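Local coordinates for ileal bile acid-binding protein (Danio rerio, PDB 3ELX) that binds bile acids such as cholate, probably carrying them through the cytoplasm, and may also bind fatty acids, at residues T52-Q55 and H61-T64; V113-A118 and T124-R129; V63-I68 and I96-Y101. One frame throughout, in Å; residues are numbered along the deposited sequence.

All three contacts lie in one antiparallel beta barrel of the fatty-acid binding protein family. From the N terminus, contact 1 comes first: it closes the short hairpin between 52-55 and 61-64. Contact 3 begins on that same second strand, sharing Val63 and Thr64, and spans 27 residues to meet 96-101 across the barrel interior. Contact 2 follows in series, pairing 113-118 with 124-129 in a second hairpin. No contact nests within another. The two hairpins lie on opposite sides of the chain's centre, yet Trp53 and Gln55 of contact 1 reach Glu114 of contact 2, while Tyr101 packs on Ser116 and Ala118.

Contact 1: residues T52-Q55 and H61-T64; sequences TWTQ and HVVT
Gln55 and Val63 face each other as an antiparallel hydrogen-bonded pair, and each satisfies the other's backbone. Gln55 N donates to Val63 O over 2.8 Å, its N-H pointing almost straight at the oxygen (162°). The return bond, from Val63 N to Gln55 O, is 2.9 Å long and lies in the carbonyl plane. Both oxygens also receive a CA-H contact, from Thr54 CA and Val62 CA respectively. One pair further on, Thr54 and Thr64 form a non-hydrogen-bonded pair. Thr54 OG1 and Thr64 OG1 meet in a weak hydrogen bond of 3.3 Å, and either may be the donor. With chi1 -57°, Thr54 sets OG1 beside its backbone N and CG2 anti to that N, where it presses on Val62 CG1 at 3.4 Å, tighter than usual for two methyl groups. On the same side, Thr52 CG2 touches Thr64 CG2 at 3.8 Å. Several other polar groups find partners beyond the pairing: Trp53 bonds through its backbone to Asn65, Thr52 and Thr54 likewise to Val45 and Glu43 of strand 41-47, His61 NE2 to Val78 O, and Gln55 OE1 weakly to Tyr57 OH. Gln55 and Tyr57 contact cholate in ligand-bound structures of this protein. The arrangement is an antiparallel beta hairpin, formed by strands 50-57 and 61-68 of the fatty-acid binding protein barrel, with Trp53 and Gln55 on the face that reaches across to Glu114.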
loop_
_atom_site.group_PDB
_atom_site.type_symbol
_atom_site.label_atom_id
_atom_site.label_comp_id
_atom_site.label_asym_id
_atom_site.label_seq_id
_atom_site.Cartn_x
_atom_site.Cartn_y
_atom_site.Cartn_z
ATOM N N THR A 52 -10.603 -3.583 -5.782
ATOM C CA THR A 52 -10.103 -2.475 -6.597
ATOM C C THR A 52 -9.505 -1.488 -5.609
ATOM O O THR A 52 -10.214 -0.960 -4.743
ATOM C CB THR A 52 -11.222 -1.790 -7.403
ATOM O OG1 THR A 52 -11.882 -2.760 -8.224
ATOM C CG2 THR A 52 -10.651 -0.668 -8.280
ATOM N N TRP A 53 -8.209 -1.244 -5.746
ATOM C CA TRP A 53 -7.453 -0.526 -4.725
ATOM C C TRP A 53 -6.808 0.681 -5.383
ATOM O O TRP A 53 -5.929 0.531 -6.218
ATOM C CB TRP A 53 -6.381 -1.468 -4.178
ATOM C CG TRP A 53 -5.814 -1.058 -2.863
ATOM C CD1 TRP A 53 -5.023 0.027 -2.603
ATOM C CD2 TRP A 53 -5.988 -1.742 -1.614
ATOM N NE1 TRP A 53 -4.691 0.059 -1.264
ATOM C CE2 TRP A 53 -5.273 -1.015 -0.640
ATOM C CE3 TRP A 53 -6.669 -2.906 -1.230
ATOM C CZ2 TRP A 53 -5.217 -1.414 0.698
ATOM C CZ3 TRP A 53 -6.626 -3.296 0.106
ATOM C CH2 TRP A 53 -5.906 -2.544 1.052
ATOM N N THR A 54 -7.266 1.876 -5.012
ATOM C CA THR A 54 -6.834 3.108 -5.677
ATOM C C THR A 54 -6.105 4.021 -4.699
ATOM O O THR A 54 -6.581 4.258 -3.588
ATOM C CB THR A 54 -8.059 3.834 -6.287
ATOM O OG1 THR A 54 -8.736 2.953 -7.196
ATOM C CG2 THR A 54 -7.643 5.085 -7.027
ATOM N N GLN A 55 -4.939 4.512 -5.109
ATOM C CA GLN A 55 -4.155 5.419 -4.273
ATOM C C GLN A 55 -3.929 6.718 -5.018
ATOM O O GLN A 55 -3.520 6.723 -6.187
ATOM C CB GLN A 55 -2.797 4.811 -3.882
ATOM C CG GLN A 55 -2.914 3.511 -3.105
ATOM C CD GLN A 55 -1.571 2.835 -2.926
ATOM O OE1 GLN A 55 -0.787 2.734 -3.866
ATOM N NE2 GLN A 55 -1.303 2.361 -1.720
ATOM N N HIS A 61 -1.258 11.630 -9.651
ATOM C CA HIS A 61 -0.784 10.288 -9.935
ATOM C C HIS A 61 -1.715 9.308 -9.238
ATOM O O HIS A 61 -1.646 9.135 -8.022
ATOM C CB HIS A 61 0.649 10.167 -9.414
ATOM C CG HIS A 61 1.268 8.820 -9.619
ATOM N ND1 HIS A 61 0.988 8.020 -10.707
ATOM C CD2 HIS A 61 2.204 8.160 -8.896
ATOM C CE1 HIS A 61 1.684 6.899 -10.613
ATOM N NE2 HIS A 61 2.431 6.962 -9.528
ATOM N N VAL A 62 -2.607 8.691 -10.006
ATOM C CA VAL A 62 -3.540 7.718 -9.429
ATOM C C VAL A 62 -3.061 6.310 -9.756
ATOM O O VAL A 62 -2.849 5.970 -10.923
ATOM C CB VAL A 62 -4.985 7.952 -9.918
ATOM C CG1 VAL A 62 -5.943 6.986 -9.240
ATOM C CG2 VAL A 62 -5.412 9.381 -9.645
ATOM N N VAL A 63 -2.878 5.497 -8.722
ATOM C CA VAL A 63 -2.416 4.124 -8.918
ATOM C C VAL A 63 -3.585 3.232 -8.565
ATOM O O VAL A 63 -4.060 3.283 -7.447
ATOM C CB VAL A 63 -1.207 3.796 -8.022
ATOM C CG1 VAL A 63 -0.778 2.327 -8.187
ATOM C CG2 VAL A 63 -0.046 4.716 -8.339
ATOM N N THR A 64 -4.044 2.435 -9.526
ATOM C CA THR A 64 -5.141 1.502 -9.285
ATOM C C THR A 64 -4.697 0.074 -9.551
ATOM O O THR A 64 -4.166 -0.239 -10.624
ATOM C CB THR A 64 -6.358 1.830 -10.172
ATOM O OG1 THR A 64 -6.782 3.164 -9.897
ATOM C CG2 THR A 64 -7.522 0.895 -9.881
#

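Contact 2: residues V113-A118 and T124-R129; sequences VETSTA and TAVLVR
With CG beside the backbone N in both Glu114 (chi1 -63°) and Arg129 (chi1 -67°), the two side chains leave their strands side by side, pointing the same way. Arg129 then bends at chi3 (36°), which swings its guanidinium back to the carboxylate. Arg129 NH1 reaches Glu114 OE2 at 2.8 Å; the salt bridge is short, but its hydrogen bond is weak and the two flat groups are steeply turned against each other. The backbones beneath are bonded in both directions, Glu114 N to Arg129 O and Arg129 N to Glu114 O each spanning 2.8 Å. Ser116 with Leu127 and Ala118 with Ala125 repeat this pattern along the hairpin. On the other side of the sheet, Thr115 CG2 lies 3.6 Å from Val126 CG1, and Val113 CG1 meets Val128 CG1 at 4.1 Å. Leu127, Ser116 and Ala118 turn instead to Phe21 of helix 18-24. Arg129 NH2 has a second partner in Thr12 OG1, and Ser116 OG hydrogen-bonds Gln103 OE1. A leucine in place of Glu114 would probably leave the buried Arg129 charge without its carboxylate mate. The bridge pairs opposite charges on two buried residues, and probably offsets part of the cost of burying them.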
loop_
_atom_site.group_PDB
_atom_site.type_symbol
_atom_site.label_atom_id
_atom_site.label_comp_id
_atom_site.label_asym_id
_atom_site.label_seq_id
_atom_site.Cartn_x
_atom_site.Cartn_y
_atom_site.Cartn_z
ATOM N N VAL A 113 -4.207 -0.472 8.209
ATOM C CA VAL A 113 -2.794 -0.528 8.562
ATOM C C VAL A 113 -2.018 -1.250 7.478
ATOM O O VAL A 113 -2.261 -2.428 7.219
ATOM C CB VAL A 113 -2.568 -1.238 9.909
ATOM C CG1 VAL A 113 -1.089 -1.195 10.267
ATOM C CG2 VAL A 113 -3.406 -0.571 11.019
ATOM N N GLU A 114 -1.084 -0.531 6.863
ATOM C CA GLU A 114 -0.343 -1.020 5.705
ATOM C C GLU A 114 1.136 -1.073 6.036
ATOM O O GLU A 114 1.729 -0.056 6.389
ATOM C CB GLU A 114 -0.580 -0.110 4.509
ATOM C CG GLU A 114 -2.022 -0.090 4.057
ATOM C CD GLU A 114 -2.244 0.866 2.908
ATOM O OE1 GLU A 114 -2.003 0.467 1.748
ATOM O OE2 GLU A 114 -2.656 2.016 3.168
ATOM N N THR A 115 1.720 -2.266 5.948
ATOM C CA THR A 115 3.124 -2.452 6.311
ATOM C C THR A 115 3.920 -2.882 5.078
ATOM O O THR A 115 3.616 -3.921 4.471
ATOM C CB THR A 115 3.263 -3.514 7.416
ATOM O OG1 THR A 115 2.480 -3.152 8.560
ATOM C CG2 THR A 115 4.735 -3.696 7.826
ATOM N N SER A 116 4.937 -2.095 4.723
ATOM C CA SER A 116 5.821 -2.418 3.603
ATOM C C SER A 116 7.182 -2.820 4.169
ATOM O O SER A 116 7.785 -2.080 4.948
ATOM C CB SER A 116 5.974 -1.219 2.660
ATOM O OG SER A 116 4.726 -0.648 2.298
ATOM N N THR A 117 7.662 -3.995 3.776
ATOM C CA THR A 117 8.882 -4.554 4.346
ATOM C C THR A 117 9.887 -4.785 3.229
ATOM O O THR A 117 9.640 -5.560 2.305
ATOM C CB THR A 117 8.563 -5.868 5.063
ATOM O OG1 THR A 117 7.568 -5.606 6.063
ATOM C CG2 THR A 117 9.816 -6.469 5.710
ATOM N N ALA A 118 11.010 -4.081 3.308
ATOM C CA ALA A 118 12.068 -4.237 2.319
ATOM C C ALA A 118 13.366 -4.689 2.979
ATOM O O ALA A 118 13.572 -4.486 4.175
ATOM C CB ALA A 118 12.273 -2.949 1.559
ATOM N N THR A 124 16.945 -4.501 7.224
ATOM C CA THR A 124 15.539 -4.376 6.892
ATOM C C THR A 124 15.085 -2.931 7.075
ATOM O O THR A 124 15.570 -2.225 7.963
ATOM C CB THR A 124 14.683 -5.289 7.787
ATOM O OG1 THR A 124 14.791 -4.854 9.150
ATOM C CG2 THR A 124 15.153 -6.730 7.684
ATOM N N ALA A 125 14.175 -2.484 6.215
ATOM C CA ALA A 125 13.461 -1.238 6.457
ATOM C C ALA A 125 11.978 -1.494 6.305
ATOM O O ALA A 125 11.546 -2.154 5.355
ATOM C CB ALA A 125 13.911 -0.137 5.516
ATOM N N VAL A 126 11.220 -0.962 7.256
ATOM C CA VAL A 126 9.784 -1.192 7.344
ATOM C C VAL A 126 9.034 0.138 7.407
ATOM O O VAL A 126 9.316 0.989 8.267
ATOM C CB VAL A 126 9.416 -2.031 8.585
ATOM C CG1 VAL A 126 7.913 -2.281 8.635
ATOM C CG2 VAL A 126 10.166 -3.361 8.587
ATOM N N LEU A 127 8.104 0.311 6.478
ATOM C CA LEU A 127 7.184 1.439 6.490
ATOM C C LEU A 127 5.829 0.958 7.009
ATOM O O LEU A 127 5.261 0.001 6.481
ATOM C CB LEU A 127 7.028 2.014 5.085
ATOM C CG LEU A 127 5.872 2.975 4.814
ATOM C CD1 LEU A 127 5.983 4.253 5.644
ATOM C CD2 LEU A 127 5.809 3.296 3.317
ATOM N N VAL A 128 5.334 1.611 8.055
ATOM C CA VAL A 128 3.994 1.337 8.557
ATOM C C VAL A 128 3.134 2.580 8.395
ATOM O O VAL A 128 3.432 3.624 8.966
ATOM C CB VAL A 128 3.990 0.926 10.051
ATOM C CG1 VAL A 128 2.571 0.568 10.495
ATOM C CG2 VAL A 128 4.948 -0.238 10.321
ATOM N N ARG A 129 2.073 2.459 7.603
ATOM C CA ARG A 129 1.129 3.559 7.398
ATOM C C ARG A 129 -0.208 3.191 8.007
ATOM O O ARG A 129 -0.710 2.096 7.786
ATOM C CB ARG A 129 0.940 3.826 5.904
ATOM C CG ARG A 129 2.171 4.373 5.185
ATOM C CD ARG A 129 1.856 4.818 3.740
ATOM N NE ARG A 129 0.523 5.401 3.634
ATOM C CZ ARG A 129 -0.535 4.779 3.120
ATOM N NH1 ARG A 129 -0.427 3.554 2.624
ATOM N NH2 ARG A 129 -1.708 5.390 3.093
#

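Contact 3: residues V63-I68 and I96-Y101; sequences VTNKFI and ISFPKY. With EDO (1,2-ethanediol), chain B.
Across the interior of the barrel, in the region that holds ligand in this family, strand 61-68 faces strand 93-97 and the turn after it. The strands are not paired: even the nearest CA atoms, those of Phe67 and Ile96, are 10.0 Å apart, and only side-chain ends meet. Ile96 CD1 comes within 4.3 Å of Phe67 CE1, an apolar contact oblique to the ring. Asn65 ND2 approaches the edge of the Phe98 ring, 4.5 Å from CE1. An ethanediol molecule, probably from the crystallisation liquor, bridges the two sides. Asn65 ND2 donates a nearly straight hydrogen bond to ethanediol O2 at 3.2 Å. Ile96 CD1 touches ethanediol C2 at 3.7 Å, and Phe98 CE2 lies near ethanediol O1. The Phe98 ring is layered between Ile96 CG2, over the rim of one face, and the hydroxyl of Tyr101, centred over the other; Tyr101 contacts cholate in ligand-bound structures of this protein. Asn65 OD1 accepts from Glu76 N. Around the contact, Phe67 packs on Trp53 of strand 50-57, Met75 of strand 73-76 and Val87 of strand 82-90, Phe98 leans on Gln103 of strand 102-108, and Tyr101 meets Phe21 of helix 18-24 edge-to-face.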
loop_
_atom_site.group_PDB
_atom_site.type_symbol
_atom_site.label_atom_id
_atom_site.label_comp_id
_atom_site.label_asym_id
_atom_site.label_seq_id
_atom_site.Cartn_x
_atom_site.Cartn_y
_atom_site.Cartn_z
ATOM N N VAL A 63 -2.878 5.497 -8.722
ATOM C CA VAL A 63 -2.416 4.124 -8.918
ATOM C C VAL A 63 -3.585 3.232 -8.565
ATOM O O VAL A 63 -4.060 3.283 -7.447
ATOM C CB VAL A 63 -1.207 3.796 -8.022
ATOM C CG1 VAL A 63 -0.778 2.327 -8.187
ATOM C CG2 VAL A 63 -0.046 4.716 -8.339
ATOM N N THR A 64 -4.044 2.435 -9.526
ATOM C CA THR A 64 -5.141 1.502 -9.285
ATOM C C THR A 64 -4.697 0.074 -9.551
ATOM O O THR A 64 -4.166 -0.239 -10.624
ATOM C CB THR A 64 -6.358 1.830 -10.172
ATOM O OG1 THR A 64 -6.782 3.164 -9.897
ATOM C CG2 THR A 64 -7.522 0.895 -9.881
ATOM N N ASN A 65 -4.910 -0.778 -8.560
ATOM C CA ASN A 65 -4.673 -2.206 -8.710
ATOM C C ASN A 65 -5.966 -2.954 -8.522
ATOM O O ASN A 65 -6.679 -2.735 -7.545
ATOM C CB ASN A 65 -3.619 -2.700 -7.726
ATOM C CG ASN A 65 -2.217 -2.505 -8.255
ATOM O OD1 ASN A 65 -1.928 -2.885 -9.386
ATOM N ND2 ASN A 65 -1.355 -1.893 -7.460
ATOM N N LYS A 66 -6.268 -3.809 -9.493
ATOM C CA LYS A 66 -7.421 -4.695 -9.431
ATOM C C LYS A 66 -6.896 -6.116 -9.336
ATOM O O LYS A 66 -6.121 -6.575 -10.195
ATOM C CB LYS A 66 -8.310 -4.535 -10.664
ATOM C CG LYS A 66 -8.966 -3.176 -10.739
ATOM C CD LYS A 66 -9.581 -2.924 -12.106
ATOM C CE LYS A 66 -11.083 -3.172 -12.116
ATOM N NZ LYS A 66 -11.448 -4.581 -11.809
ATOM N N PHE A 67 -7.281 -6.792 -8.261
ATOM C CA PHE A 67 -6.823 -8.158 -8.045
ATOM C C PHE A 67 -7.897 -9.002 -7.398
ATOM O O PHE A 67 -8.785 -8.474 -6.724
ATOM C CB PHE A 67 -5.530 -8.191 -7.218
ATOM C CG PHE A 67 -5.640 -7.538 -5.866
ATOM C CD1 PHE A 67 -5.297 -6.193 -5.697
ATOM C CD2 PHE A 67 -6.064 -8.268 -4.746
ATOM C CE1 PHE A 67 -5.389 -5.574 -4.428
ATOM C CE2 PHE A 67 -6.146 -7.666 -3.479
ATOM C CZ PHE A 67 -5.815 -6.324 -3.318
ATOM N N ILE A 68 -7.826 -10.308 -7.631
ATOM C CA ILE A 68 -8.684 -11.264 -6.928
ATOM C C ILE A 68 -7.772 -12.123 -6.072
ATOM O O ILE A 68 -6.828 -12.739 -6.580
ATOM C CB ILE A 68 -9.504 -12.138 -7.912
ATOM C CG1 ILE A 68 -10.436 -11.236 -8.733
ATOM C CG2 ILE A 68 -10.288 -13.215 -7.149
ATOM C CD1 ILE A 68 -11.056 -11.915 -9.934
ATOM N N ILE A 96 0.694 -8.791 -0.435
ATOM C CA ILE A 96 1.005 -8.562 -1.837
ATOM C C ILE A 96 2.516 -8.592 -1.947
ATOM O O ILE A 96 3.215 -7.823 -1.277
ATOM C CB ILE A 96 0.495 -7.200 -2.347
ATOM C CG1 ILE A 96 -1.002 -7.039 -2.039
ATOM C CG2 ILE A 96 0.796 -7.062 -3.844
ATOM C CD1 ILE A 96 -1.582 -5.692 -2.475
ATOM N N SER A 97 3.001 -9.494 -2.787
ATOM C CA SER A 97 4.427 -9.645 -2.991
ATOM C C SER A 97 4.841 -8.792 -4.190
ATOM O O SER A 97 4.836 -9.244 -5.343
ATOM C CB SER A 97 4.788 -11.127 -3.167
ATOM O OG SER A 97 4.338 -11.868 -2.034
ATOM N N PHE A 98 5.185 -7.535 -3.915
ATOM C CA PHE A 98 5.656 -6.636 -4.971
ATOM C C PHE A 98 7.102 -6.941 -5.385
ATOM O O PHE A 98 7.853 -7.575 -4.646
ATOM C CB PHE A 98 5.595 -5.179 -4.505
ATOM C CG PHE A 98 4.214 -4.586 -4.480
ATOM C CD1 PHE A 98 3.655 -4.048 -5.630
ATOM C CD2 PHE A 98 3.496 -4.513 -3.289
ATOM C CE1 PHE A 98 2.381 -3.471 -5.601
ATOM C CE2 PHE A 98 2.228 -3.937 -3.253
ATOM C CZ PHE A 98 1.670 -3.426 -4.418
ATOM N N PRO A 99 7.514 -6.474 -6.574
ATOM C CA PRO A 99 8.908 -6.647 -6.968
ATOM C C PRO A 99 9.939 -6.212 -5.917
ATOM O O PRO A 99 10.893 -6.951 -5.651
ATOM C CB PRO A 99 9.009 -5.770 -8.215
ATOM C CG PRO A 99 7.670 -5.949 -8.847
ATOM C CD PRO A 99 6.727 -5.846 -7.655
ATOM N N LYS A 100 9.727 -5.047 -5.313
ATOM C CA LYS A 100 10.742 -4.419 -4.452
ATOM C C LYS A 100 10.527 -4.598 -2.946
ATOM O O LYS A 100 11.400 -4.259 -2.151
ATOM C CB LYS A 100 10.854 -2.921 -4.780
ATOM C CG LYS A 100 11.723 -2.627 -6.007
ATOM C CD LYS A 100 12.271 -1.204 -5.996
ATOM C CE LYS A 100 11.514 -0.300 -6.959
ATOM N NZ LYS A 100 12.061 -0.414 -8.341
ATOM N N TYR A 101 9.370 -5.112 -2.545
ATOM C CA TYR A 101 9.050 -5.208 -1.117
ATOM C C TYR A 101 7.833 -6.091 -0.906
ATOM O O TYR A 101 7.103 -6.391 -1.859
ATOM C CB TYR A 101 8.800 -3.817 -0.503
ATOM C CG TYR A 101 7.706 -3.020 -1.191
ATOM C CD1 TYR A 101 6.401 -3.044 -0.726
ATOM C CD2 TYR A 101 7.993 -2.236 -2.311
ATOM C CE1 TYR A 101 5.390 -2.312 -1.367
ATOM C CE2 TYR A 101 7.000 -1.505 -2.957
ATOM C CZ TYR A 101 5.704 -1.544 -2.478
ATOM O OH TYR A 101 4.728 -0.809 -3.125
HETATM C C1 EDO B . -1.630 -1.569 -1.970
HETATM O O1 EDO B . -0.451 -1.828 -1.762
HETATM C C2 EDO B . -2.352 -2.165 -3.154
HETATM O O2 EDO B . -1.971 -1.470 -4.351
#